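Local coordinates for bartonella effector protein (Bep) substrate of VirB T4SS (Bartonella sp. AR 15-3, PDB 4M16) that probably transfers AMP from ATP to tyrosine or threonine side chains of target proteins, this piece being its N-terminal Fic domain, at residues 181-186 with 212-217. Residues are numbered along the deposited sequence; the frame is centred on the assembly and turned at random.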
loop_
_atom_site.group_PDB
_atom_site.type_symbol
_atom_site.label_atom_id
_atom_site.label_comp_id
_atom_site.label_asym_id
_atom_site.label_seq_id
_atom_site.Cartn_x
_atom_site.Cartn_y
_atom_site.Cartn_z
ATOM N N SER A 181 1.639 12.640 4.332
ATOM C CA SER A 181 2.133 13.839 3.620
ATOM C C SER A 181 3.050 14.752 4.453
ATOM O O SER A 181 3.639 15.680 3.915
ATOM C CB SER A 181 0.963 14.662 3.076
ATOM O OG SER A 181 0.387 15.462 4.099
ATOM N N VAL A 182 3.146 14.507 5.758
ATOM C CA VAL A 182 4.027 15.244 6.677
ATOM C C VAL A 182 5.521 15.027 6.394
ATOM O O VAL A 182 6.334 15.847 6.762
ATOM C CB VAL A 182 3.732 14.835 8.152
ATOM C CG1 VAL A 182 4.807 15.340 9.118
ATOM C CG2 VAL A 182 2.375 15.362 8.574
ATOM N N VAL A 183 5.883 13.894 5.787
ATOM C CA VAL A 183 7.295 13.570 5.514
ATOM C C VAL A 183 7.485 13.322 4.050
ATOM O O VAL A 183 6.502 13.229 3.330
ATOM C CB VAL A 183 7.742 12.306 6.288
ATOM C CG1 VAL A 183 7.764 12.585 7.794
ATOM C CG2 VAL A 183 6.835 11.140 5.956
ATOM N N THR A 184 8.722 13.177 3.595
ATOM C CA THR A 184 8.976 12.961 2.172
ATOM C C THR A 184 8.810 11.511 1.769
ATOM O O THR A 184 8.913 10.595 2.591
ATOM C CB THR A 184 10.408 13.314 1.762
ATOM O OG1 THR A 184 11.322 12.489 2.499
ATOM C CG2 THR A 184 10.679 14.787 1.989
ATOM N N GLU A 185 8.566 11.319 0.480
ATOM C CA GLU A 185 8.697 10.005 -0.145
ATOM C C GLU A 185 9.969 9.264 0.303
ATOM O O GLU A 185 9.887 8.114 0.714
ATOM C CB GLU A 185 8.673 10.134 -1.671
ATOM C CG GLU A 185 8.638 8.757 -2.328
ATOM C CD GLU A 185 8.431 8.775 -3.828
ATOM O OE1 GLU A 185 7.902 9.765 -4.380
ATOM O OE2 GLU A 185 8.802 7.785 -4.464
ATOM N N GLU A 186 11.130 9.911 0.237
ATOM C CA GLU A 186 12.414 9.228 0.577
ATOM C C GLU A 186 12.356 8.642 2.009
ATOM O O GLU A 186 12.787 7.500 2.263
ATOM C CB GLU A 186 13.595 10.199 0.429
ATOM C CG GLU A 186 14.920 9.746 1.044
ATOM C CD GLU A 186 16.061 10.736 0.773
ATOM O OE1 GLU A 186 15.864 11.963 0.930
ATOM O OE2 GLU A 186 17.180 10.305 0.409
ATOM N N GLU A 212 5.901 7.723 14.519
ATOM C CA GLU A 212 5.934 8.806 15.507
ATOM C C GLU A 212 5.865 10.201 14.805
ATOM O O GLU A 212 5.119 11.075 15.206
ATOM C CB GLU A 212 7.146 8.651 16.409
ATOM C CG GLU A 212 6.915 7.489 17.381
ATOM C CD GLU A 212 8.098 7.128 18.255
ATOM O OE1 GLU A 212 9.195 7.693 18.047
ATOM O OE2 GLU A 212 7.936 6.243 19.151
ATOM N N ASP A 213 6.589 10.335 13.717
ATOM C CA ASP A 213 6.671 11.577 12.961
ATOM C C ASP A 213 5.343 11.985 12.293
ATOM O O ASP A 213 5.083 13.188 12.121
ATOM C CB ASP A 213 7.707 11.396 11.849
ATOM C CG ASP A 213 9.149 11.455 12.368
ATOM O OD1 ASP A 213 9.339 11.804 13.523
ATOM O OD2 ASP A 213 10.099 11.154 11.585
ATOM N N ILE A 214 4.533 10.999 11.877
ATOM C CA ILE A 214 3.340 11.302 11.081
ATOM C C ILE A 214 2.051 11.293 11.918
ATOM O O ILE A 214 0.940 11.464 11.373
ATOM C CB ILE A 214 3.189 10.364 9.836
ATOM C CG1 ILE A 214 2.852 8.938 10.262
ATOM C CG2 ILE A 214 4.409 10.483 8.921
ATOM C CD1 ILE A 214 2.591 7.988 9.128
ATOM N N SER A 215 2.194 11.115 13.234
ATOM C CA SER A 215 1.014 10.875 14.094
ATOM C C SER A 215 0.750 12.011 15.083
ATOM O O SER A 215 0.283 11.790 16.195
ATOM C CB SER A 215 1.120 9.542 14.835
ATOM O OG SER A 215 2.268 9.493 15.605
ATOM N N ASN A 216 1.003 13.230 14.635
ATOM C CA ASN A 216 0.831 14.429 15.488
ATOM C C ASN A 216 1.626 14.401 16.806
ATOM O O ASN A 216 1.067 14.574 17.901
ATOM C CB ASN A 216 -0.641 14.584 15.790
ATOM C CG ASN A 216 -0.930 15.867 16.502
ATOM O OD1 ASN A 216 -0.143 16.830 16.416
ATOM N ND2 ASN A 216 -2.053 15.906 17.220
ATOM N N PRO A 217 2.939 14.139 16.725
ATOM C CA PRO A 217 3.756 14.045 17.959
ATOM C C PRO A 217 3.800 15.368 18.711
ATOM O O PRO A 217 4.060 15.377 19.915
ATOM C CB PRO A 217 5.161 13.687 17.438
ATOM C CG PRO A 217 5.180 14.263 16.053
ATOM C CD PRO A 217 3.776 14.047 15.519
#
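The peptide carbonyl of Asp213 is the flat group that residues 182-183 meet, and what they bring to it is aliphatic carbon. The CG1 methyl of Val182 sits 3.7 Å from Asp213 O, beyond the oxygen and about 43° out of the peptide plane, toward one face. The neighbouring valine touches the base of the acid side chain instead, with Val183 CG1 4.2 Å from Asp213 CB, and stops short of the carboxylate.

The setting is the foot of a helical hairpin in the largely helical Fic domain. Residues 181-184 lead into helix 185-197, and Asp213 and Ile214 lie toward the far end of the following helix, 200-214. The contact therefore sets the lead-in to helix 185-197, just before its N-cap Thr184, against the last part of helix 200-214. The chains come closest at Val182 and Ile214, with CA atoms 6.0 Å apart.

The apolar centre is one methyl against two. Ile214 CG2 faces the fork of Val183, 3.9 Å from Val183 CG2 and 4.1 Å from Val183 CG1, and the two side chains cross at about a right angle. With Ile214 CG1 set between its own N and C (chi1 69°), the longer branch heads away from this valine. The buried Ile214 also joins the residues just before 181-186, its side chain packing on Leu178 and Phe180 and its backbone hydrogen-bonding with Asp179.

The carboxylate of Asp213 has its partner in Arg187, whose NH2 forms a salt bridge with Asp213 OD2 while its backbone N is capped by Thr184 OG1.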